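Local structure of N-acetylglucosamine-6-phosphate deacetylase (Thermotoga maritima, 1O12) at residues 15-20 / 43-48; 20-25 / 344-349; 25-30 / 319-324. The protein probably removes the acetyl group from N-acetylglucosamine 6-phosphate, as a metal-dependent hydrolase of the NagA family that binds one divalent metal ion per subunit. All coordinates share one frame; numbering follows the deposited sequence.

Interaction 1: 15-20 / 43-48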
# COMPACT_ATOMS: atom_id res chain seq x y z
N VAL A 15 -20.30 31.02 -19.21
CA VAL A 15 -19.24 30.29 -19.92
C VAL A 15 -19.97 29.20 -20.67
O VAL A 15 -20.61 28.35 -20.05
CB VAL A 15 -18.23 29.64 -18.95
CG1 VAL A 15 -17.11 28.98 -19.72
CG2 VAL A 15 -17.69 30.68 -18.00
N GLU A 16 -19.90 29.22 -22.00
CA GLU A 16 -20.62 28.23 -22.82
C GLU A 16 -19.78 27.23 -23.58
O GLU A 16 -18.58 27.41 -23.78
CB GLU A 16 -21.55 28.93 -23.83
CG GLU A 16 -20.86 29.91 -24.80
CD GLU A 16 -21.81 30.46 -25.90
OE1 GLU A 16 -23.00 30.72 -25.57
OE2 GLU A 16 -21.35 30.63 -27.07
N LYS A 17 -20.45 26.16 -24.00
CA LYS A 17 -19.86 25.09 -24.78
C LYS A 17 -18.55 24.61 -24.18
O LYS A 17 -17.50 24.66 -24.82
CB LYS A 17 -19.61 25.58 -26.22
CG LYS A 17 -20.83 26.16 -26.95
CD LYS A 17 -20.46 26.65 -28.35
CE LYS A 17 -19.38 27.76 -28.33
NZ LYS A 17 -18.03 27.33 -27.85
N VAL A 18 -18.61 24.14 -22.94
CA VAL A 18 -17.40 23.67 -22.30
C VAL A 18 -17.53 22.29 -21.72
O VAL A 18 -18.63 21.78 -21.53
CB VAL A 18 -16.91 24.64 -21.16
CG1 VAL A 18 -16.28 25.84 -21.75
CG2 VAL A 18 -18.08 25.02 -20.22
N LEU A 19 -16.39 21.68 -21.46
CA LEU A 19 -16.37 20.38 -20.83
C LEU A 19 -16.44 20.72 -19.34
O LEU A 19 -15.42 21.00 -18.73
CB LEU A 19 -15.07 19.65 -21.12
CG LEU A 19 -15.19 18.14 -21.02
CD1 LEU A 19 -13.77 17.53 -21.09
CD2 LEU A 19 -15.89 17.73 -19.75
N ILE A 20 -17.64 20.72 -18.78
CA ILE A 20 -17.85 21.02 -17.36
C ILE A 20 -17.39 19.85 -16.49
O ILE A 20 -17.74 18.69 -16.74
CB ILE A 20 -19.34 21.24 -17.07
CG1 ILE A 20 -19.86 22.36 -17.96
CG2 ILE A 20 -19.55 21.54 -15.57
CD1 ILE A 20 -21.41 22.36 -18.08
N GLU A 43 -26.08 24.08 -17.11
CA GLU A 43 -26.90 23.38 -18.11
C GLU A 43 -26.16 22.39 -19.01
O GLU A 43 -25.33 22.78 -19.84
CB GLU A 43 -27.63 24.38 -18.99
CG GLU A 43 -28.50 23.70 -20.03
CD GLU A 43 -29.21 24.69 -20.94
OE1 GLU A 43 -29.86 25.63 -20.40
OE2 GLU A 43 -29.12 24.53 -22.19
N LYS A 44 -26.49 21.12 -18.85
CA LYS A 44 -25.91 20.04 -19.64
C LYS A 44 -26.46 20.20 -21.05
O LYS A 44 -27.66 20.11 -21.25
CB LYS A 44 -26.32 18.69 -19.04
CG LYS A 44 -25.83 17.46 -19.81
CD LYS A 44 -26.51 16.16 -19.33
CE LYS A 44 -26.23 14.96 -20.27
NZ LYS A 44 -26.90 13.69 -19.83
N ARG A 45 -25.59 20.45 -22.01
CA ARG A 45 -26.01 20.62 -23.39
C ARG A 45 -25.07 19.82 -24.29
O ARG A 45 -23.86 20.03 -24.25
CB ARG A 45 -25.96 22.10 -23.79
CG ARG A 45 -26.58 22.37 -25.17
CD ARG A 45 -25.72 23.27 -26.07
NE ARG A 45 -25.79 24.68 -25.72
CZ ARG A 45 -25.12 25.64 -26.35
NH1 ARG A 45 -24.33 25.35 -27.37
NH2 ARG A 45 -25.24 26.90 -25.94
N GLU A 46 -25.61 18.92 -25.11
CA GLU A 46 -24.77 18.12 -26.01
C GLU A 46 -24.35 18.91 -27.23
O GLU A 46 -25.17 19.22 -28.09
CB GLU A 46 -25.49 16.82 -26.43
CG GLU A 46 -25.67 15.81 -25.28
CD GLU A 46 -26.04 14.41 -25.76
OE1 GLU A 46 -25.24 13.81 -26.51
OE2 GLU A 46 -27.13 13.90 -25.37
N CYS A 47 -23.06 19.22 -27.28
CA CYS A 47 -22.44 19.97 -28.38
C CYS A 47 -20.95 19.65 -28.33
O CYS A 47 -20.55 18.74 -27.60
CB CYS A 47 -22.65 21.47 -28.15
SG CYS A 47 -21.94 22.05 -26.58
N ILE A 48 -20.14 20.38 -29.10
CA ILE A 48 -18.68 20.17 -29.14
C ILE A 48 -17.97 21.20 -28.27
O ILE A 48 -18.03 22.40 -28.54
CB ILE A 48 -18.12 20.23 -30.60
CG1 ILE A 48 -18.85 21.32 -31.42
CG2 ILE A 48 -18.24 18.87 -31.28
CD1 ILE A 48 -18.53 21.31 -32.92

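Interaction 2: 20-25 / 344-349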
# COMPACT_ATOMS: atom_id res chain seq x y z
N ILE A 20 -17.64 20.72 -18.78
CA ILE A 20 -17.85 21.02 -17.36
C ILE A 20 -17.39 19.85 -16.49
O ILE A 20 -17.74 18.69 -16.74
CB ILE A 20 -19.34 21.24 -17.07
CG1 ILE A 20 -19.86 22.36 -17.96
CG2 ILE A 20 -19.55 21.54 -15.57
CD1 ILE A 20 -21.41 22.36 -18.08
N VAL A 21 -16.62 20.14 -15.45
CA VAL A 21 -16.14 19.08 -14.60
C VAL A 21 -16.45 19.32 -13.15
O VAL A 21 -15.90 20.22 -12.54
CB VAL A 21 -14.62 18.91 -14.73
CG1 VAL A 21 -14.18 17.71 -13.98
CG2 VAL A 21 -14.22 18.84 -16.20
N ASP A 22 -17.35 18.50 -12.61
CA ASP A 22 -17.73 18.56 -11.21
C ASP A 22 -17.28 17.23 -10.55
O ASP A 22 -17.47 16.14 -11.12
CB ASP A 22 -19.26 18.74 -11.08
CG ASP A 22 -19.70 18.94 -9.63
OD1 ASP A 22 -19.44 20.01 -9.07
OD2 ASP A 22 -20.30 18.01 -9.05
N PRO A 23 -16.70 17.30 -9.36
CA PRO A 23 -16.21 16.14 -8.60
C PRO A 23 -17.31 15.15 -8.30
O PRO A 23 -17.04 13.97 -8.10
CB PRO A 23 -15.72 16.75 -7.30
CG PRO A 23 -15.56 18.21 -7.60
CD PRO A 23 -16.66 18.51 -8.54
N ILE A 24 -18.54 15.62 -8.25
CA ILE A 24 -19.64 14.73 -7.89
C ILE A 24 -20.58 14.36 -9.03
O ILE A 24 -20.97 13.22 -9.17
CB ILE A 24 -20.46 15.35 -6.73
CG1 ILE A 24 -19.61 15.35 -5.46
CG2 ILE A 24 -21.73 14.56 -6.48
CD1 ILE A 24 -20.28 16.07 -4.31
N ASP A 25 -20.93 15.34 -9.84
CA ASP A 25 -21.83 15.10 -10.94
C ASP A 25 -21.11 14.60 -12.19
O ASP A 25 -21.76 14.30 -13.18
CB ASP A 25 -22.63 16.38 -11.24
CG ASP A 25 -23.51 16.80 -10.07
OD1 ASP A 25 -24.08 15.89 -9.40
OD2 ASP A 25 -23.64 18.02 -9.81
N ARG A 344 -16.71 23.05 -6.47
CA ARG A 344 -17.82 22.51 -7.23
C ARG A 344 -18.22 23.45 -8.35
O ARG A 344 -17.89 24.64 -8.35
CB ARG A 344 -19.03 22.33 -6.31
CG ARG A 344 -18.85 21.35 -5.14
CD ARG A 344 -18.79 19.92 -5.64
NE ARG A 344 -19.99 19.51 -6.39
CZ ARG A 344 -21.20 19.32 -5.86
NH1 ARG A 344 -21.42 19.53 -4.55
NH2 ARG A 344 -22.21 18.90 -6.64
N ILE A 345 -18.92 22.88 -9.32
CA ILE A 345 -19.50 23.61 -10.43
C ILE A 345 -20.92 23.08 -10.39
O ILE A 345 -21.30 22.22 -11.17
CB ILE A 345 -18.93 23.28 -11.82
CG1 ILE A 345 -17.46 23.68 -11.91
CG2 ILE A 345 -19.74 24.08 -12.87
CD1 ILE A 345 -16.88 23.57 -13.33
N ALA A 346 -21.68 23.59 -9.43
CA ALA A 346 -23.07 23.22 -9.22
C ALA A 346 -23.86 24.46 -8.78
O ALA A 346 -23.35 25.36 -8.13
CB ALA A 346 -23.15 22.11 -8.14
N GLU A 347 -25.14 24.48 -9.12
CA GLU A 347 -25.98 25.60 -8.74
C GLU A 347 -25.99 25.86 -7.24
O GLU A 347 -26.16 24.94 -6.44
CB GLU A 347 -27.39 25.35 -9.26
CG GLU A 347 -27.47 25.68 -10.73
CD GLU A 347 -28.71 25.14 -11.41
OE1 GLU A 347 -29.76 25.08 -10.72
OE2 GLU A 347 -28.62 24.79 -12.62
N GLY A 348 -25.77 27.11 -6.87
CA GLY A 348 -25.77 27.51 -5.48
C GLY A 348 -24.41 27.73 -4.86
O GLY A 348 -24.31 28.25 -3.75
N THR A 349 -23.35 27.35 -5.56
CA THR A 349 -22.01 27.50 -5.01
C THR A 349 -21.22 28.71 -5.55
O THR A 349 -21.64 29.38 -6.50
CB THR A 349 -21.21 26.22 -5.26
OG1 THR A 349 -20.96 26.08 -6.67
CG2 THR A 349 -22.00 25.00 -4.78
O HOH W 1 -23.36 20.38 -11.42

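Interaction 3: 25-30 / 319-324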
# COMPACT_ATOMS: atom_id res chain seq x y z
N ASP A 25 -20.93 15.34 -9.84
CA ASP A 25 -21.83 15.10 -10.94
C ASP A 25 -21.11 14.60 -12.19
O ASP A 25 -21.76 14.30 -13.18
CB ASP A 25 -22.63 16.38 -11.24
CG ASP A 25 -23.51 16.80 -10.07
OD1 ASP A 25 -24.08 15.89 -9.40
OD2 ASP A 25 -23.64 18.02 -9.81
N GLY A 26 -19.79 14.51 -12.16
CA GLY A 26 -19.10 14.01 -13.34
C GLY A 26 -18.73 15.10 -14.34
O GLY A 26 -18.81 16.30 -14.02
N GLU A 27 -18.33 14.69 -15.54
CA GLU A 27 -17.94 15.63 -16.58
C GLU A 27 -18.90 15.59 -17.76
O GLU A 27 -19.33 14.53 -18.18
CB GLU A 27 -16.52 15.35 -17.05
CG GLU A 27 -16.28 13.90 -17.25
CD GLU A 27 -14.83 13.58 -17.25
OE1 GLU A 27 -14.18 13.77 -18.30
OE2 GLU A 27 -14.32 13.15 -16.19
N PHE A 28 -19.24 16.76 -18.30
CA PHE A 28 -20.18 16.82 -19.41
C PHE A 28 -20.18 18.18 -20.10
O PHE A 28 -19.85 19.20 -19.49
CB PHE A 28 -21.57 16.51 -18.88
CG PHE A 28 -21.96 17.33 -17.69
CD1 PHE A 28 -22.40 18.64 -17.84
CD2 PHE A 28 -21.87 16.80 -16.40
CE1 PHE A 28 -22.74 19.42 -16.74
CE2 PHE A 28 -22.21 17.57 -15.28
CZ PHE A 28 -22.64 18.87 -15.45
N THR A 29 -20.54 18.20 -21.38
CA THR A 29 -20.58 19.45 -22.12
C THR A 29 -21.81 20.23 -21.72
O THR A 29 -22.87 19.65 -21.43
CB THR A 29 -20.63 19.23 -23.64
OG1 THR A 29 -21.83 18.52 -23.98
CG2 THR A 29 -19.43 18.44 -24.09
N GLY A 30 -21.68 21.54 -21.69
CA GLY A 30 -22.78 22.40 -21.31
C GLY A 30 -22.36 23.86 -21.13
O GLY A 30 -21.32 24.29 -21.65
N GLY A 319 -3.32 8.45 -15.15
CA GLY A 319 -4.27 8.17 -16.20
C GLY A 319 -5.68 8.34 -15.67
O GLY A 319 -6.63 7.81 -16.25
N CYS A 320 -5.85 9.08 -14.57
CA CYS A 320 -7.19 9.27 -14.01
C CYS A 320 -8.04 10.19 -14.89
O CYS A 320 -7.55 10.79 -15.84
CB CYS A 320 -7.10 9.90 -12.62
SG CYS A 320 -6.54 11.62 -12.72
N SER A 321 -9.32 10.31 -14.56
CA SER A 321 -10.22 11.15 -15.34
C SER A 321 -10.15 12.60 -14.85
O SER A 321 -9.64 12.85 -13.76
CB SER A 321 -11.64 10.66 -15.19
OG SER A 321 -12.09 10.88 -13.86
N ILE A 322 -10.69 13.54 -15.64
CA ILE A 322 -10.70 14.93 -15.25
C ILE A 322 -11.62 15.10 -14.07
O ILE A 322 -11.47 16.02 -13.30
CB ILE A 322 -11.13 15.85 -16.37
CG1 ILE A 322 -10.23 15.61 -17.58
CG2 ILE A 322 -10.95 17.31 -15.93
CD1 ILE A 322 -10.27 16.75 -18.63
N THR A 323 -12.58 14.20 -13.91
CA THR A 323 -13.46 14.26 -12.74
C THR A 323 -12.66 13.93 -11.47
O THR A 323 -12.91 14.50 -10.42
CB THR A 323 -14.60 13.25 -12.83
OG1 THR A 323 -15.57 13.69 -13.79
CG2 THR A 323 -15.24 13.08 -11.49
N GLU A 324 -11.72 12.99 -11.55
CA GLU A 324 -10.93 12.64 -10.39
C GLU A 324 -9.90 13.70 -10.05
O GLU A 324 -9.53 13.87 -8.87
CB GLU A 324 -10.20 11.32 -10.62
CG GLU A 324 -11.09 10.09 -10.65
CD GLU A 324 -10.36 8.94 -11.29
OE1 GLU A 324 -10.09 9.06 -12.50
OE2 GLU A 324 -10.04 7.94 -10.60

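Interaction 1: 15-20 / 43-48
K17 and R45 lie side by side and point the same way, the aliphatic part of the lysine against the guanidinium of the arginine: K17 CG is 3.6 Å from R45 NH1. The two charges stay apart, because the lysine chain bends at its last two torsions and carries its amine off, leaving NZ 6.6 Å from R45 NH1. Next to R45, C47 turns its sulfur to the K17 backbone, with SG 4.1 Å from K17 CA; a small side chain fits against the main chain here. Further along, I20 brings its CD1 to within 4.3 Å of the E43 carbonyl O.

R45 has CG anti to the backbone N (chi1 -172°) and then bends at chi2 and chi3, which swings the guanidinium in beside E16 and K17. E16 OE1 is 4.4 Å from R45 NH2, too far for a salt bridge, and the true ionic partner of R45 is D31. The same aspartate accepts from the backbone N of K17. K17 and V18 both face G30, a G1 beta bulge, and here the chain turns its corner. Strand 26-35 stands between the two segments, paired antiparallel with strands 14-16 and 18-22 and with strand 38-44.

Interaction 2: 20-25 / 344-349
D22 and R344 form a salt bridge in which the arginine grips side-on, NE giving to OD1 at 2.8 Å and NH2 to OD2 at 3.2 Å, with carboxylate and guanidinium planes 51° apart. Both oxygens of this buried carboxylate are well supplied. D22 OD1 takes NE on its syn lone pair and the backbone N of I345 on its anti lone pair, the latter a nearly straight bond of 2.9 Å (174°). D22 OD2 also accepts from the backbone N of I24 above the carboxylate plane and, on its anti lone pair, from that of D25. Aspartate suits the place because its short chain lets one group serve its own turn and the distant loop together.

R344 bends at chi2 and chi3, folding its guanidinium back to D22. I24 CD1 lies over one face, while D25 OD2 sits at the edge, in a long, weak salt bridge, 3.6 Å from R344 NH2. A water donates to both D25 OD2 and the I345 carbonyl O. Alongside this polar cluster, I20 CG2 packs 3.7 Å from I345 CG2. D22 makes an Asx turn at the end of strand 18-22, and the D22-D25-R344 salt-bridge network ties that turn to the loop leading into strand 353-356, within the small beta domain that accompanies the barrel in amidohydrolases of this kind.

Interaction 3: 25-30 / 319-324
At the N-terminal end of helix 322-336, E27 reaches from strand 26-35 to the first turn and is met there by T323. The threonine hydroxyl donates to the carboxylate, T323 OG1 lying 2.8 Å from E27 OE2 on the anti side of that oxygen and 20° out of the carboxylate plane. The same OE2 receives a weak, bent bond from the backbone N of T323, at 3.1 Å and 132°. One oxygen thus takes both the hydroxyl and the main-chain N-H of a single residue, and a negative group before a helix start is likely to be stabilised by the helix dipole.

E27 can span the gap because its CG sits between the backbone N and the carbonyl carbon (chi1 45°) and the chain runs extended beyond it. Exchanging this glutamate for an alanine would probably leave the T323 hydroxyl without its acceptor and remove the polar bridge from strand to helix. Next to it, G26 brings its carbonyl carbon to 3.5 Å from T323 OG1; its backbone angles would press any CB against the carbonyl O of D25, hence a glycine.

The helix start is also organised from within. S321 is the N-cap, its OG accepting from the backbone N of E324 at 3.2 Å, while the E324 carboxylate accepts from the N of S321. I322 turns its apolar chain to V21, V52 and M54, so polar and apolar contacts divide the first turn. This is a capping box, supplemented by a glutamate from a neighbouring strand.

From the N terminus, the chain runs through strands 14-16 and 18-22, turns at residues 23-25 and returns along strand 26-35, then strand 38-44. Interaction 1 closes this short loop, joining 15-20 to 43-48 across the intervening strand. Interaction 2 starts from the end of the same strand, sharing I20, and reaches 344-349, ahead of strand 353-356; interaction 3 leaves from the start of strand 26-35, its segment sharing D25 with that of interaction 2, and reaches the start of helix 322-336. Interaction 3 therefore falls within the span of interaction 2, whereas interaction 1 crosses both. T29 OG1 to R45 O joins 1 and 3. Together they connect the N-terminal strands with C-terminal parts of the amidohydrolase family region.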